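Local coordinates for alkyl hydroperoxide reductase/ Thiol specific antioxidant/ Mal allergen (Burkholderia ambifaria, PDB 5ENU), which probably reduces hydrogen peroxide and organic hydroperoxides with a reactive cysteine thiol, as a peroxiredoxin of the thioredoxin-like superfamily, at residues Y42-K46 and G124-S128; V11-V17 and D135-A141; R78-H84 and L97-E103. All blocks are in the same frame, centred on the assembly; numbering follows the deposited sequence.

Contact 1 (Y42-K46 and G124-S128)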
loop_
_atom_site.group_PDB
_atom_site.type_symbol
_atom_site.label_atom_id
_atom_site.label_comp_id
_atom_site.label_asym_id
_atom_site.label_seq_id
_atom_site.Cartn_x
_atom_site.Cartn_y
_atom_site.Cartn_z
ATOM N N TYR A 42 -1.077 0.495 1.207
ATOM C CA TYR A 42 -1.091 -0.903 1.630
ATOM C C TYR A 42 -0.404 -1.769 0.580
ATOM O O TYR A 42 -0.771 -1.719 -0.604
ATOM C CB TYR A 42 -2.492 -1.422 2.020
ATOM C CG TYR A 42 -3.431 -1.900 0.921
ATOM C CD1 TYR A 42 -4.337 -1.030 0.299
ATOM C CD2 TYR A 42 -3.461 -3.248 0.554
ATOM C CE1 TYR A 42 -5.214 -1.478 -0.683
ATOM C CE2 TYR A 42 -4.348 -3.709 -0.428
ATOM C CZ TYR A 42 -5.201 -2.809 -1.057
ATOM O OH TYR A 42 -6.099 -3.227 -2.023
ATOM N N PHE A 43 0.596 -2.536 1.019
ATOM C CA PHE A 43 1.328 -3.457 0.153
ATOM C C PHE A 43 0.741 -4.849 0.305
ATOM O O PHE A 43 0.505 -5.310 1.439
ATOM C CB PHE A 43 2.807 -3.514 0.554
ATOM C CG PHE A 43 3.583 -2.259 0.233
ATOM C CD1 PHE A 43 3.458 -1.128 1.013
ATOM C CD2 PHE A 43 4.451 -2.229 -0.862
ATOM C CE1 PHE A 43 4.179 0.018 0.714
ATOM C CE2 PHE A 43 5.186 -1.078 -1.176
ATOM C CZ PHE A 43 5.036 0.050 -0.382
ATOM N N TYR A 44 0.464 -5.493 -0.830
ATOM C CA TYR A 44 -0.107 -6.832 -0.818
ATOM C C TYR A 44 0.678 -7.717 -1.777
ATOM O O TYR A 44 1.182 -7.235 -2.795
ATOM C CB TYR A 44 -1.606 -6.815 -1.184
ATOM C CG TYR A 44 -1.915 -6.262 -2.568
ATOM C CD1 TYR A 44 -2.029 -4.882 -2.793
ATOM C CD2 TYR A 44 -2.100 -7.127 -3.652
ATOM C CE1 TYR A 44 -2.325 -4.388 -4.065
ATOM C CE2 TYR A 44 -2.406 -6.634 -4.920
ATOM C CZ TYR A 44 -2.514 -5.272 -5.121
ATOM O OH TYR A 44 -2.800 -4.776 -6.375
ATOM N N PRO A 45 0.844 -9.008 -1.460
ATOM C CA PRO A 45 1.763 -9.838 -2.269
ATOM C C PRO A 45 1.416 -9.950 -3.751
ATOM O O PRO A 45 2.327 -9.833 -4.586
ATOM C CB PRO A 45 1.732 -11.203 -1.564
ATOM C CG PRO A 45 1.273 -10.947 -0.177
ATOM C CD PRO A 45 0.491 -9.643 -0.175
ATOM N N LYS A 46 0.151 -10.182 -4.125
ATOM C CA LYS A 46 -0.105 -10.563 -5.519
ATOM C C LYS A 46 -1.565 -10.372 -5.911
ATOM O O LYS A 46 -2.467 -10.869 -5.225
ATOM C CB LYS A 46 0.258 -12.039 -5.763
ATOM N N GLY A 124 9.601 -12.295 -2.281
ATOM C CA GLY A 124 8.223 -11.948 -2.000
ATOM C C GLY A 124 8.052 -10.593 -1.319
ATOM O O GLY A 124 9.021 -9.936 -0.925
ATOM N N ILE A 125 6.790 -10.167 -1.230
ATOM C CA ILE A 125 6.353 -8.997 -0.462
ATOM C C ILE A 125 5.745 -9.508 0.836
ATOM O O ILE A 125 4.906 -10.417 0.815
ATOM C CB ILE A 125 5.272 -8.205 -1.233
ATOM C CG1 ILE A 125 5.868 -7.383 -2.371
ATOM C CG2 ILE A 125 4.424 -7.303 -0.278
ATOM C CD1 ILE A 125 4.821 -6.583 -3.112
ATOM N N GLU A 126 6.131 -8.905 1.954
ATOM C CA GLU A 126 5.469 -9.109 3.231
ATOM C C GLU A 126 4.274 -8.158 3.300
ATOM O O GLU A 126 4.451 -6.942 3.211
ATOM C CB GLU A 126 6.484 -8.758 4.323
ATOM C CG GLU A 126 5.978 -8.952 5.726
ATOM C CD GLU A 126 7.082 -8.894 6.766
ATOM O OE1 GLU A 126 7.731 -7.840 6.912
ATOM O OE2 GLU A 126 7.309 -9.925 7.427
ATOM N N ARG A 127 3.054 -8.703 3.418
ATOM C CA ARG A 127 1.850 -7.869 3.498
ATOM C C ARG A 127 1.990 -6.850 4.626
ATOM O O ARG A 127 2.153 -7.223 5.789
ATOM C CB ARG A 127 0.607 -8.738 3.754
ATOM C CG ARG A 127 -0.715 -7.986 3.575
ATOM C CD ARG A 127 -1.935 -8.841 3.973
ATOM N NE ARG A 127 -1.938 -10.144 3.317
ATOM C CZ ARG A 127 -2.328 -10.348 2.057
ATOM N NH1 ARG A 127 -2.236 -11.559 1.523
ATOM N NH2 ARG A 127 -2.812 -9.347 1.314
ATOM N N SER A 128 1.939 -5.564 4.276
ATOM C CA SER A 128 2.270 -4.489 5.202
ATOM C C SER A 128 1.485 -3.253 4.794
ATOM O O SER A 128 1.229 -3.035 3.602
ATOM C CB SER A 128 3.768 -4.141 5.163
ATOM O OG SER A 128 4.568 -5.281 5.390
#
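F43 N donates to S128 O over 2.7 Å, and the return bond from S128 N to F43 O is longer at 3.2 Å; the two make F43 and S128 an antiparallel hydrogen-bonded pair. F43 O takes a second, weaker contribution, the CA-H of R127, with CA 3.5 Å away. The phenyl ring of F43 presents its edge to S128 O, which lies near the ring plane. On the same face of the sheet, S128 OG turns back to E126 O (2.7 Å), coming from above that carbonyl plane.

Strand 38-43 ends at F43, and after Y44 comes P45, the first residue of the Pro-x-x-x-Thr-x-x-Cys signature of peroxiredoxins, which T49 and C52 complete; C52 is probably the peroxidatic cysteine. R127, probably the conserved active-site arginine of the family, crosses the proline at about a right angle. P45 CD sits over one face of the guanidinium, offset toward its rim and 3.6 Å from R127 NH2, while Y44 CB approaches R127 NH2 obliquely at 3.8 Å. With CG anti to the backbone N (chi1 -169°) and a bend at chi3 of -52°, the arginine chain folds round beside the proline, and NH2 continues to a salt bridge with E55 of helix 50-68. On the far side of P45, I125 lays CB against P45 CA and brings CD1 to 3.7 Å from Y44 O, with CG2 facing F43 CB.

Contact 2 (V11-V17 and D135-A141); sequences VEVDRQV and DGVLRQA
V11 meets L138 first, its CG2 resting 3.9 Å from L138 CD2, the side chains crossing at about a right angle. E12 opens a type II turn that closes at R15, and its carbonyl group passes over the leucine. V13 continues this cover: CG2 reaches the same L138 CD2 at 4.0 Å, while CG1 rests near R139 O. The L138 side chain leaves the backbone opposite its N (chi1 180°), which carries CD2 under the turn. D14 N donates to L138 O (2.9 Å), and R15 O receives L138 N (3.1 Å), tying the turn to L138.

At Q16 the backbone bridges V137. In one of its two modelled conformers the side chain bends at chi2 (75°) and carries NE2 back to D135 O, 3.0 Å away, the N-H meeting a lone pair in the carbonyl plane and the oxygen lying near the Q16 amide plane. In the same conformer one water links Q16 OE1 with D135 O, and a second joins Q16 NE2 to V17 O and G136 O. V17 N also donates to G136 O at 2.9 Å, and V17 CG2 packs on L138 CB. The N-terminal segment thus runs beside strand 138-143, ahead of the classic beta bulge where R139 and Q140 both face L131; V11 and V17 reach F109 of helix 104-109, and L138 packs on F130 and I132 of strand 120-132.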
loop_
_atom_site.group_PDB
_atom_site.type_symbol
_atom_site.label_atom_id
_atom_site.label_comp_id
_atom_site.label_asym_id
_atom_site.label_seq_id
_atom_site.Cartn_x
_atom_site.Cartn_y
_atom_site.Cartn_z
ATOM N N VAL A 11 11.909 4.262 5.145
ATOM C CA VAL A 11 10.871 4.901 5.954
ATOM C C VAL A 11 10.994 4.497 7.416
ATOM O O VAL A 11 11.363 3.358 7.743
ATOM C CB VAL A 11 9.459 4.597 5.416
ATOM C CG1 VAL A 11 9.351 4.965 3.929
ATOM C CG2 VAL A 11 9.048 3.132 5.680
ATOM N N GLU A 12 10.678 5.437 8.308
ATOM C CA GLU A 12 10.624 5.205 9.747
ATOM C C GLU A 12 9.460 5.979 10.348
ATOM O O GLU A 12 9.185 7.118 9.952
ATOM C CB GLU A 12 11.901 5.690 10.453
ATOM C CG GLU A 12 13.161 4.909 10.096
ATOM C CD GLU A 12 13.110 3.440 10.507
ATOM O OE1 GLU A 12 12.366 3.081 11.449
ATOM O OE2 GLU A 12 13.829 2.634 9.880
ATOM N N VAL A 13 8.783 5.357 11.320
ATOM C CA VAL A 13 7.724 6.049 12.044
ATOM C C VAL A 13 8.284 7.311 12.681
ATOM O O VAL A 13 9.397 7.318 13.220
ATOM C CB VAL A 13 7.087 5.103 13.073
ATOM C CG1 VAL A 13 6.082 5.838 13.951
ATOM C CG2 VAL A 13 6.392 3.949 12.362
ATOM N N ASP A 14 7.506 8.392 12.620
ATOM C CA ASP A 14 7.796 9.731 13.146
ATOM C C ASP A 14 8.654 10.557 12.187
ATOM O O ASP A 14 9.011 11.699 12.528
ATOM C CB ASP A 14 8.464 9.747 14.534
ATOM C CG ASP A 14 7.577 9.208 15.651
ATOM O OD1 ASP A 14 6.354 9.059 15.445
ATOM O OD2 ASP A 14 8.125 8.952 16.758
ATOM N N ARG A 15 9.010 10.035 11.019
ATOM C CA ARG A 15 9.905 10.731 10.108
ATOM C C ARG A 15 9.214 10.937 8.767
ATOM O O ARG A 15 8.322 10.164 8.376
ATOM C CB ARG A 15 11.220 9.948 9.891
ATOM C CG ARG A 15 11.894 9.446 11.159
ATOM C CD ARG A 15 12.451 10.525 12.050
ATOM N NE ARG A 15 13.180 9.860 13.132
ATOM C CZ ARG A 15 12.920 9.985 14.426
ATOM N NH1 ARG A 15 11.985 10.798 14.849
ATOM N NH2 ARG A 15 13.629 9.310 15.303
ATOM N N GLN A 16 9.652 11.980 8.058
ATOM C CA GLN A 16 9.143 12.272 6.725
ATOM C C GLN A 16 9.310 11.060 5.810
ATOM O O GLN A 16 10.342 10.389 5.823
ATOM C CB GLN A 16 9.933 13.445 6.149
ATOM C CG GLN A 16 9.225 14.130 5.000
ATOM C CD GLN A 16 8.077 14.981 5.482
ATOM O OE1 GLN A 16 8.160 15.574 6.550
ATOM N NE2 GLN A 16 7.002 15.056 4.700
ATOM N N VAL A 17 8.290 10.773 5.012
ATOM C CA VAL A 17 8.457 9.767 3.953
ATOM C C VAL A 17 9.123 10.424 2.746
ATOM O O VAL A 17 8.637 11.456 2.263
ATOM C CB VAL A 17 7.102 9.166 3.569
ATOM C CG1 VAL A 17 7.264 8.171 2.417
ATOM C CG2 VAL A 17 6.468 8.488 4.787
ATOM N N ASP A 135 0.737 15.702 6.431
ATOM C CA ASP A 135 2.025 16.383 6.400
ATOM C C ASP A 135 3.118 15.529 5.752
ATOM O O ASP A 135 4.262 15.996 5.619
ATOM C CB ASP A 135 2.451 16.792 7.827
ATOM C CG ASP A 135 1.458 17.710 8.510
ATOM O OD1 ASP A 135 0.955 18.655 7.870
ATOM O OD2 ASP A 135 1.198 17.480 9.716
ATOM N N GLY A 136 2.804 14.300 5.334
ATOM C CA GLY A 136 3.793 13.434 4.717
ATOM C C GLY A 136 4.646 12.640 5.684
ATOM O O GLY A 136 5.650 12.048 5.258
ATOM N N VAL A 137 4.252 12.554 6.952
ATOM C CA VAL A 137 5.019 11.837 7.966
ATOM C C VAL A 137 4.422 10.451 8.184
ATOM O O VAL A 137 3.188 10.285 8.198
ATOM C CB VAL A 137 5.050 12.662 9.265
ATOM C CG1 VAL A 137 5.585 11.848 10.441
ATOM C CG2 VAL A 137 5.873 13.914 9.046
ATOM N N LEU A 138 5.289 9.443 8.319
ATOM C CA LEU A 138 4.814 8.092 8.612
ATOM C C LEU A 138 4.365 8.019 10.065
ATOM O O LEU A 138 5.170 8.233 10.978
ATOM C CB LEU A 138 5.908 7.065 8.340
ATOM C CG LEU A 138 5.490 5.616 8.624
ATOM C CD1 LEU A 138 4.278 5.211 7.783
ATOM C CD2 LEU A 138 6.647 4.607 8.415
ATOM N N ARG A 139 3.085 7.715 10.282
ATOM C CA ARG A 139 2.510 7.719 11.623
ATOM C C ARG A 139 2.389 6.323 12.206
ATOM O O ARG A 139 2.480 6.160 13.428
ATOM C CB ARG A 139 1.122 8.380 11.617
ATOM C CG ARG A 139 1.132 9.832 11.132
ATOM C CD ARG A 139 1.927 10.746 12.042
ATOM N NE ARG A 139 1.316 10.802 13.360
ATOM C CZ ARG A 139 0.386 11.683 13.722
ATOM N NH1 ARG A 139 -0.044 12.619 12.864
ATOM N NH2 ARG A 139 -0.133 11.627 14.945
ATOM N N GLN A 140 2.183 5.314 11.364
ATOM C CA GLN A 140 2.034 3.964 11.873
ATOM C C GLN A 140 2.369 2.980 10.759
ATOM O O GLN A 140 2.067 3.230 9.579
ATOM C CB GLN A 140 0.612 3.749 12.392
ATOM C CG GLN A 140 0.411 2.403 13.043
ATOM C CD GLN A 140 -0.828 2.355 13.921
ATOM O OE1 GLN A 140 -1.593 3.339 14.033
ATOM N NE2 GLN A 140 -1.054 1.198 14.539
ATOM N N ALA A 141 2.991 1.867 11.139
ATOM C CA ALA A 141 3.290 0.766 10.242
ATOM C C ALA A 141 2.698 -0.506 10.821
ATOM O O ALA A 141 2.681 -0.699 12.043
ATOM C CB ALA A 141 4.804 0.573 10.090
HETATM O O HOH W 1 6.253 17.448 6.882
HETATM O O HOH W 2 6.496 13.079 2.752
#

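Contact 3 (R78-H84 and L97-E103); sequences RDSLRSH and LISDADE
H84 packs its ring against strand 97-99, its NE2 donating to I98 O at 2.8 Å. The oxygen is close to the ring plane, but the N-H approaches it from above the carbonyl plane, 58° out of it. One face of the imidazole carries L97 CB, 3.9 Å from the ring centroid in a CH-pi contact; D79 O lies over the opposite face. That same D79 O accepts S99 OG at 2.7 Å; the hydroxyl, anti to the backbone N (chi1 174°), points at it. S99 CB in turn packs 3.6 Å from L81 CD2. Farther along, R78 NH1 forms a salt bridge with E103 OE2 (2.8 Å), which lies in the guanidinium plane but is met on its anti side. R78 CG passes 3.4 Å from D100 O on the way.

Around this shell, S80 caps helix 81-91 by accepting S83 N on OG at 2.9 Å, fixing the first turn from which H84 projects. The contact joins this helix to strand 97-99 within the beta-alpha-beta unit that begins with strand 71-77. From outside that unit, D47 OD2 receives both H84 ND1 and S83 OG, while R123 reaches E103 OE1 and gives its carbonyl to R78 NH2. With NE2 bonded to a carbonyl and ND1 to a carboxylate oxygen, the H84 ring probably carries a proton on both nitrogens, and the nearby D47 would help to stabilise the positive charge.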
loop_
_atom_site.group_PDB
_atom_site.type_symbol
_atom_site.label_atom_id
_atom_site.label_comp_id
_atom_site.label_asym_id
_atom_site.label_seq_id
_atom_site.Cartn_x
_atom_site.Cartn_y
_atom_site.Cartn_z
ATOM N N ARG A 78 3.800 -5.662 -7.002
ATOM C CA ARG A 78 4.733 -5.599 -8.129
ATOM C C ARG A 78 4.102 -6.046 -9.448
ATOM O O ARG A 78 4.795 -6.048 -10.477
ATOM C CB ARG A 78 6.004 -6.409 -7.818
ATOM C CG ARG A 78 6.738 -5.929 -6.556
ATOM C CD ARG A 78 7.787 -6.924 -6.081
ATOM N NE ARG A 78 7.189 -8.206 -5.692
ATOM C CZ ARG A 78 7.893 -9.306 -5.467
ATOM N NH1 ARG A 78 9.220 -9.278 -5.562
ATOM N NH2 ARG A 78 7.268 -10.417 -5.113
ATOM N N ASP A 79 2.818 -6.413 -9.446
ATOM C CA ASP A 79 2.137 -6.829 -10.671
ATOM C C ASP A 79 2.119 -5.700 -11.700
ATOM O O ASP A 79 2.227 -4.518 -11.365
ATOM C CB ASP A 79 0.699 -7.279 -10.363
ATOM C CG ASP A 79 0.664 -8.511 -9.495
ATOM O OD1 ASP A 79 0.969 -9.596 -10.033
ATOM O OD2 ASP A 79 0.402 -8.398 -8.278
ATOM N N SER A 80 1.952 -6.086 -12.968
ATOM C CA SER A 80 1.874 -5.152 -14.085
ATOM C C SER A 80 0.638 -4.244 -13.991
ATOM O O SER A 80 -0.356 -4.539 -13.311
ATOM C CB SER A 80 1.798 -5.924 -15.403
ATOM O OG SER A 80 0.568 -6.602 -15.492
ATOM N N LEU A 81 0.695 -3.128 -14.726
ATOM C CA LEU A 81 -0.488 -2.278 -14.864
ATOM C C LEU A 81 -1.651 -3.040 -15.485
ATOM O O LEU A 81 -2.804 -2.855 -15.075
ATOM C CB LEU A 81 -0.151 -1.046 -15.710
ATOM C CG LEU A 81 0.675 0.007 -14.961
ATOM C CD1 LEU A 81 1.134 1.095 -15.950
ATOM C CD2 LEU A 81 -0.133 0.619 -13.805
ATOM N N ARG A 82 -1.374 -3.899 -16.472
ATOM C CA ARG A 82 -2.442 -4.702 -17.068
ATOM C C ARG A 82 -3.123 -5.574 -16.012
ATOM O O ARG A 82 -4.361 -5.644 -15.934
ATOM C CB ARG A 82 -1.874 -5.581 -18.188
ATOM C CG ARG A 82 -2.879 -6.592 -18.785
ATOM C CD ARG A 82 -2.235 -7.404 -19.912
ATOM N NE ARG A 82 -1.311 -8.423 -19.404
ATOM C CZ ARG A 82 -0.431 -9.087 -20.162
ATOM N NH1 ARG A 82 -0.337 -8.822 -21.464
ATOM N NH2 ARG A 82 0.368 -10.009 -19.622
ATOM N N SER A 83 -2.326 -6.257 -15.192
ATOM C CA SER A 83 -2.904 -7.064 -14.131
ATOM C C SER A 83 -3.719 -6.191 -13.190
ATOM O O SER A 83 -4.834 -6.559 -12.797
ATOM C CB SER A 83 -1.780 -7.754 -13.363
ATOM O OG SER A 83 -2.272 -8.532 -12.286
ATOM N N HIS A 84 -3.174 -5.031 -12.813
ATOM C CA HIS A 84 -3.888 -4.134 -11.910
ATOM C C HIS A 84 -5.207 -3.659 -12.515
ATOM O O HIS A 84 -6.220 -3.573 -11.807
ATOM C CB HIS A 84 -3.027 -2.920 -11.585
ATOM C CG HIS A 84 -2.003 -3.147 -10.524
ATOM N ND1 HIS A 84 -1.834 -4.351 -9.872
ATOM C CD2 HIS A 84 -1.124 -2.286 -9.965
ATOM C CE1 HIS A 84 -0.896 -4.215 -8.948
ATOM N NE2 HIS A 84 -0.435 -2.976 -9.001
ATOM N N LEU A 97 -4.342 1.450 -7.772
ATOM C CA LEU A 97 -3.306 0.457 -7.496
ATOM C C LEU A 97 -2.019 0.892 -8.194
ATOM O O LEU A 97 -2.014 1.088 -9.416
ATOM C CB LEU A 97 -3.716 -0.929 -8.013
ATOM C CG LEU A 97 -5.005 -1.508 -7.424
ATOM C CD1 LEU A 97 -5.327 -2.831 -8.131
ATOM C CD2 LEU A 97 -4.903 -1.708 -5.893
ATOM N N ILE A 98 -0.930 1.004 -7.427
ATOM C CA ILE A 98 0.393 1.310 -7.984
ATOM C C ILE A 98 1.046 0.021 -8.474
ATOM O O ILE A 98 1.049 -0.994 -7.756
ATOM C CB ILE A 98 1.277 2.004 -6.928
ATOM C CG1 ILE A 98 0.874 3.482 -6.795
ATOM C CG2 ILE A 98 2.748 1.866 -7.292
ATOM C CD1 ILE A 98 1.542 4.222 -5.616
ATOM N N SER A 99 1.605 0.063 -9.683
ATOM C CA SER A 99 2.416 -1.036 -10.212
ATOM C C SER A 99 3.874 -0.782 -9.842
ATOM O O SER A 99 4.542 0.061 -10.445
ATOM C CB SER A 99 2.262 -1.157 -11.725
ATOM O OG SER A 99 3.164 -2.143 -12.197
ATOM N N ASP A 100 4.363 -1.498 -8.843
ATOM C CA ASP A 100 5.744 -1.354 -8.386
ATOM C C ASP A 100 6.615 -2.445 -8.991
ATOM O O ASP A 100 7.410 -3.097 -8.322
ATOM C CB ASP A 100 5.781 -1.393 -6.862
ATOM C CG ASP A 100 7.080 -0.855 -6.295
ATOM O OD1 ASP A 100 7.550 0.211 -6.738
ATOM O OD2 ASP A 100 7.635 -1.501 -5.388
ATOM N N ALA A 101 6.474 -2.640 -10.305
ATOM C CA ALA A 101 7.215 -3.696 -11.004
ATOM C C ALA A 101 8.725 -3.582 -10.817
ATOM O O ALA A 101 9.427 -4.607 -10.848
ATOM C CB ALA A 101 6.868 -3.700 -12.498
ATOM N N ASP A 102 9.252 -2.360 -10.674
ATOM C CA ASP A 102 10.692 -2.164 -10.523
ATOM C C ASP A 102 11.150 -2.111 -9.065
ATOM O O ASP A 102 12.329 -1.821 -8.812
ATOM C CB ASP A 102 11.184 -0.939 -11.309
ATOM C CG ASP A 102 10.581 0.361 -10.821
ATOM O OD1 ASP A 102 10.098 0.436 -9.666
ATOM O OD2 ASP A 102 10.623 1.327 -11.599
ATOM N N GLU A 103 10.234 -2.342 -8.117
ATOM C CA GLU A 103 10.495 -2.488 -6.681
ATOM C C GLU A 103 10.945 -1.206 -5.991
ATOM O O GLU A 103 11.418 -1.271 -4.852
ATOM C CB GLU A 103 11.449 -3.639 -6.343
ATOM C CG GLU A 103 10.753 -4.966 -6.339
ATOM C CD GLU A 103 11.619 -6.129 -5.853
ATOM O OE1 GLU A 103 12.710 -5.907 -5.284
ATOM O OE2 GLU A 103 11.184 -7.284 -6.052
#

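Overall arrangement
The three contacts draw on one mixed sheet of the thioredoxin-like fold. Along the chain they nest: contact 2 is outermost, contact 1 lies between its segments, and contact 3 lies between those of contact 1. Contacts 1 and 3 have centres about 12 Å apart and touch, Y44 packing against H84 and L97, and G124 against R78. Contact 2 is about 19 Å from contact 1 by centres, linked to it through the neighbouring strands 120-132 and 138-143, and about 23 Å from contact 3, across the chain's centre. Contact 1 carries the probable active-site proline and arginine, contact 3 adjoins it through Y44 and D47, and contact 2 holds the N-terminal segment far from both.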